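Local coordinates for protein serpin (Taeniopygia guttata, PDB 5HGC) that binds the steroid cortisol and may inhibit serine-type endopeptidases, at residues A16-A19 with F20-R24; T256-K259 with W260-L264. One frame throughout, in Å; residues are numbered along the deposited sequence.

Contact 1: A16-A19 with F20-R24; sequences ADFA and FQFFR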
# COMPACT_ATOMS: atom_id res chain seq x y z
N ALA A 16 0.20 5.45 -9.84
CA ALA A 16 -0.66 4.29 -10.19
C ALA A 16 0.07 3.30 -11.04
O ALA A 16 0.02 2.11 -10.77
CB ALA A 16 -1.96 4.74 -10.84
N ASP A 17 0.81 3.78 -12.05
CA ASP A 17 1.69 2.88 -12.85
C ASP A 17 2.62 2.10 -11.98
O ASP A 17 2.71 0.88 -12.10
CB ASP A 17 2.50 3.66 -13.89
CG ASP A 17 1.63 4.27 -15.00
OD1 ASP A 17 0.51 3.78 -15.31
OD2 ASP A 17 2.09 5.26 -15.61
N PHE A 18 3.31 2.78 -11.07
CA PHE A 18 4.28 2.11 -10.22
C PHE A 18 3.53 1.05 -9.39
O PHE A 18 3.99 -0.10 -9.29
CB PHE A 18 5.09 3.11 -9.29
CG PHE A 18 5.86 2.40 -8.19
CD1 PHE A 18 7.04 1.69 -8.48
CD2 PHE A 18 5.34 2.34 -6.91
CE1 PHE A 18 7.70 0.95 -7.50
CE2 PHE A 18 6.00 1.61 -5.90
CZ PHE A 18 7.19 0.91 -6.19
N ALA A 19 2.38 1.45 -8.82
CA ALA A 19 1.61 0.61 -7.94
C ALA A 19 1.31 -0.70 -8.63
O ALA A 19 1.50 -1.78 -8.03
CB ALA A 19 0.30 1.28 -7.52
N PHE A 20 0.83 -0.62 -9.87
CA PHE A 20 0.51 -1.85 -10.58
C PHE A 20 1.68 -2.65 -11.22
O PHE A 20 1.62 -3.90 -11.23
CB PHE A 20 -0.75 -1.69 -11.45
CG PHE A 20 -1.95 -1.30 -10.63
CD1 PHE A 20 -2.55 -2.23 -9.78
CD2 PHE A 20 -2.41 0.01 -10.63
CE1 PHE A 20 -3.62 -1.85 -8.96
CE2 PHE A 20 -3.47 0.39 -9.81
CZ PHE A 20 -4.08 -0.53 -8.98
N GLN A 21 2.76 -1.99 -11.69
CA GLN A 21 3.93 -2.82 -12.08
C GLN A 21 4.45 -3.60 -10.90
O GLN A 21 4.83 -4.77 -11.04
CB GLN A 21 5.10 -2.04 -12.63
CG GLN A 21 4.77 -1.20 -13.82
CD GLN A 21 5.81 -0.14 -14.05
OE1 GLN A 21 7.02 -0.39 -13.84
NE2 GLN A 21 5.35 1.07 -14.49
N PHE A 22 4.47 -2.95 -9.75
CA PHE A 22 4.98 -3.60 -8.57
C PHE A 22 4.15 -4.85 -8.33
O PHE A 22 4.75 -5.94 -8.12
CB PHE A 22 4.96 -2.67 -7.36
CG PHE A 22 5.65 -3.24 -6.16
CD1 PHE A 22 4.99 -4.10 -5.30
CD2 PHE A 22 6.98 -2.89 -5.86
CE1 PHE A 22 5.64 -4.63 -4.18
CE2 PHE A 22 7.63 -3.40 -4.74
CZ PHE A 22 6.98 -4.29 -3.91
N PHE A 23 2.81 -4.67 -8.35
CA PHE A 23 1.84 -5.76 -8.20
C PHE A 23 2.06 -6.93 -9.18
O PHE A 23 2.10 -8.09 -8.73
CB PHE A 23 0.40 -5.26 -8.38
CG PHE A 23 -0.65 -6.30 -8.07
CD1 PHE A 23 -0.74 -6.86 -6.79
CD2 PHE A 23 -1.50 -6.76 -9.05
CE1 PHE A 23 -1.71 -7.82 -6.47
CE2 PHE A 23 -2.47 -7.74 -8.73
CZ PHE A 23 -2.58 -8.26 -7.44
N ARG A 24 2.21 -6.62 -10.49
CA ARG A 24 2.49 -7.63 -11.53
C ARG A 24 3.72 -8.45 -11.19
O ARG A 24 3.65 -9.67 -11.21
CB ARG A 24 2.47 -7.08 -12.99
CG ARG A 24 1.10 -6.46 -13.33
CD ARG A 24 0.84 -6.15 -14.79
NE ARG A 24 1.63 -5.05 -15.34
CZ ARG A 24 1.41 -3.74 -15.12
NH1 ARG A 24 0.43 -3.32 -14.33
NH2 ARG A 24 2.20 -2.83 -15.70
O HOH W 1 0.86 -0.21 -14.17

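Contact 2: T256-K259 with W260-L264; sequences TIQK and WSDHL. With HCY ((11alpha,14beta)-11,17,21-trihydroxypregn-4-ene-3,20-dione), chain B.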
# COMPACT_ATOMS: atom_id res chain seq x y z
N THR A 256 -7.49 -0.31 -16.44
CA THR A 256 -8.51 -1.19 -15.87
C THR A 256 -9.27 -0.52 -14.71
O THR A 256 -10.52 -0.59 -14.65
CB THR A 256 -7.87 -2.46 -15.33
OG1 THR A 256 -7.09 -3.09 -16.34
CG2 THR A 256 -8.93 -3.45 -14.89
N ILE A 257 -8.53 0.16 -13.81
CA ILE A 257 -9.15 0.85 -12.67
C ILE A 257 -10.10 1.95 -13.17
O ILE A 257 -11.22 2.02 -12.69
CB ILE A 257 -8.14 1.39 -11.62
CG1 ILE A 257 -7.21 0.28 -11.06
CG2 ILE A 257 -8.89 2.07 -10.50
CD1 ILE A 257 -7.95 -0.89 -10.41
N GLN A 258 -9.64 2.75 -14.13
CA GLN A 258 -10.42 3.86 -14.66
C GLN A 258 -11.68 3.37 -15.38
O GLN A 258 -12.74 4.00 -15.25
CB GLN A 258 -9.62 4.74 -15.61
CG GLN A 258 -10.44 5.94 -16.08
CD GLN A 258 -9.62 7.20 -16.17
OE1 GLN A 258 -8.53 7.24 -16.81
NE2 GLN A 258 -10.13 8.27 -15.52
N LYS A 259 -11.55 2.28 -16.14
CA LYS A 259 -12.67 1.58 -16.74
C LYS A 259 -13.70 1.27 -15.65
O LYS A 259 -14.87 1.73 -15.75
CB LYS A 259 -12.22 0.29 -17.44
CG LYS A 259 -13.36 -0.45 -18.14
CD LYS A 259 -12.88 -1.58 -19.04
CE LYS A 259 -12.93 -2.94 -18.36
NZ LYS A 259 -13.21 -3.99 -19.40
N TRP A 260 -13.26 0.56 -14.59
CA TRP A 260 -14.18 0.20 -13.51
C TRP A 260 -14.93 1.42 -12.93
O TRP A 260 -16.18 1.46 -12.87
CB TRP A 260 -13.47 -0.58 -12.43
CG TRP A 260 -12.98 -1.95 -12.89
CD1 TRP A 260 -13.38 -2.65 -14.01
CD2 TRP A 260 -12.03 -2.78 -12.21
NE1 TRP A 260 -12.71 -3.86 -14.08
CE2 TRP A 260 -11.88 -3.98 -12.99
CE3 TRP A 260 -11.27 -2.63 -11.03
CZ2 TRP A 260 -11.01 -5.04 -12.62
CZ3 TRP A 260 -10.37 -3.67 -10.66
CH2 TRP A 260 -10.25 -4.86 -11.46
N SER A 261 -14.18 2.42 -12.53
CA SER A 261 -14.82 3.50 -11.82
C SER A 261 -15.71 4.34 -12.76
O SER A 261 -16.70 4.90 -12.29
CB SER A 261 -13.79 4.33 -11.08
OG SER A 261 -12.87 4.91 -11.98
N ASP A 262 -15.39 4.39 -14.06
CA ASP A 262 -16.23 5.06 -15.04
C ASP A 262 -17.59 4.37 -15.16
O ASP A 262 -18.59 5.05 -15.37
CB ASP A 262 -15.58 5.11 -16.42
CG ASP A 262 -14.42 6.15 -16.53
OD1 ASP A 262 -14.32 7.09 -15.71
OD2 ASP A 262 -13.60 6.02 -17.46
N HIS A 263 -17.61 3.06 -14.96
CA HIS A 263 -18.81 2.25 -15.14
C HIS A 263 -19.53 1.70 -13.89
O HIS A 263 -20.49 0.95 -14.03
CB HIS A 263 -18.48 1.10 -16.09
CG HIS A 263 -18.11 1.56 -17.46
ND1 HIS A 263 -16.87 1.32 -18.01
CD2 HIS A 263 -18.80 2.29 -18.37
CE1 HIS A 263 -16.82 1.87 -19.21
NE2 HIS A 263 -17.98 2.48 -19.44
N LEU A 264 -19.08 2.04 -12.70
CA LEU A 264 -19.81 1.61 -11.48
C LEU A 264 -21.16 2.28 -11.43
O LEU A 264 -21.28 3.45 -11.84
CB LEU A 264 -19.06 1.99 -10.20
CG LEU A 264 -17.75 1.28 -10.02
CD1 LEU A 264 -17.00 2.11 -9.00
CD2 LEU A 264 -17.92 -0.17 -9.59
C1 HCY B . -7.51 7.33 -13.09
C2 HCY B . -6.37 7.38 -14.10
C3 HCY B . -5.02 7.55 -13.43
C4 HCY B . -4.87 7.33 -11.98
C5 HCY B . -5.81 6.65 -11.30
C6 HCY B . -5.45 6.03 -9.97
C7 HCY B . -6.54 6.36 -8.92
C8 HCY B . -7.99 6.25 -9.39
C9 HCY B . -8.18 7.00 -10.73
C10 HCY B . -7.23 6.50 -11.84
C12 HCY B . -10.65 7.62 -10.02
C11 HCY B . -9.67 7.22 -11.15
C13 HCY B . -10.42 6.78 -8.73
C14 HCY B . -8.93 6.85 -8.37
C15 HCY B . -8.87 6.46 -6.91
C16 HCY B . -10.16 6.98 -6.29
C17 HCY B . -11.08 7.39 -7.47
C18 HCY B . -10.91 5.31 -8.86
C19 HCY B . -7.37 5.00 -12.19
C20 HCY B . -12.53 7.03 -7.24
C21 HCY B . -13.64 7.92 -7.77
O1 HCY B . -4.06 7.81 -14.12
O2 HCY B . -10.07 5.94 -11.66
O3 HCY B . -11.12 8.84 -7.56
O4 HCY B . -12.83 6.02 -6.62
O5 HCY B . -14.63 6.98 -8.21

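Contact 1: A16-A19 with F20-R24
The carbonyl oxygen D17 O accepts two hydrogen bonds. One is the helical bond from Q21 N, at 2.9 Å and close to straight (175° at the hydrogen). The other comes from water 1, which donates to D17 O over 3.0 Å. The same water accepts from R24 NH1 at 3.1 Å, tying an arginine two turns on back to the peptide of D17. Water 1 sits at the edge of the guanidinium, in its plane, while Q21 CA lies over one face of that group. The carboxylate of D17 is engaged elsewhere, its OD1 forming a salt bridge with K254. The extended Q21 side chain runs alongside the D17 backbone, NE2 coming within 3.9 Å of D17 CB.

All of this belongs to helix 12-29, a long helix of the serpin fold whose polar and apolar residues are divided between different sides. On one side F18 and F22 lie next to each other, buried against I42 and L288. F18 CZ reaches F22 CD2 at 3.8 Å, and the two ring planes meet obliquely at 54°. F22 CB, meanwhile, sits over a face of the F18 ring. One turn apart and both with CG anti to the backbone N (F18 chi1 167°), they send their rings off the helix in the same direction.

F20 leaves the helix on another side, packing on I370 and L252. Its N bonds A16 O at 3.0 Å, and its CD2 lies 3.2 Å from that same oxygen. Replacing F20 by alanine would probably open a gap facing I370 and L252. A small residue suits A19, wedged against P39 and I370, with its carbonyl accepting both F23 N and the hydroxyl of Y37.

Contact 2: T256-K259 with W260-L264
One face of the W260 indole is covered by T256: its methyl CG2 lies over the six-membered ring, 3.8 Å from the centroid and 26° off the normal, in a CH-pi contact. T256 O lies over the same face nearer the pyrrole end, while accepting the helical bond from W260 N at 3.0 Å. I257 CD1 approaches the far end of the indole obliquely, 3.7 Å from CZ3. The H263 ring is met in plane at its edge by K259 CG. Threonine suits its place because its two branches do different work. With CG2 anti to the backbone N the methyl is set over the indole face, and OG1 bonds D253.

The segments form most of helix 254-263, which in this serpin fold rests on strands 222-228, 233-240 and 355-361. W260 is the large apolar residue turned into that interface, touching V224 and V238, and its one polar atom, NE1, is bonded to D217.

Near the end of the helix K259 O is gripped twice by H263: by the backbone N at 3.1 Å, and weakly by ND1, whose approach is strongly bent (121°).

Another side of the helix meets cortisol. S261 OG shares a 3.0 Å hydrogen bond with the steroid hydroxyl O2, its chi1 of 61° placing OG between backbone N and carbonyl carbon. I257 CG2 rests on the steroid methyl C19 at 3.7 Å, and the Q258 amide lies beside C1 and C2, with OE1 3.5 Å from C2.

Contact 1 and contact 2 lie on separate helices, with centres about 17 Å apart, yet their side chains touch: F20 CZ of contact 1 packs on I257 CG1 of contact 2 at 3.8 Å. L252, just before helix 254-263, packs against both F20 and W260, and the salt bridge from D17 reaches K254 at the start of that helix. Cortisol is bordered by both helices. The side chain of A16, a small apolar surface, is about 4 Å from the bound HCY. I257, Q258 and S261 supply both apolar and polar contacts. R226 and N365 add further hydrogen bonds to the ligand, an arrangement consistent with the steroid site of corticosteroid-binding globulin, a hormone-carrying serpin.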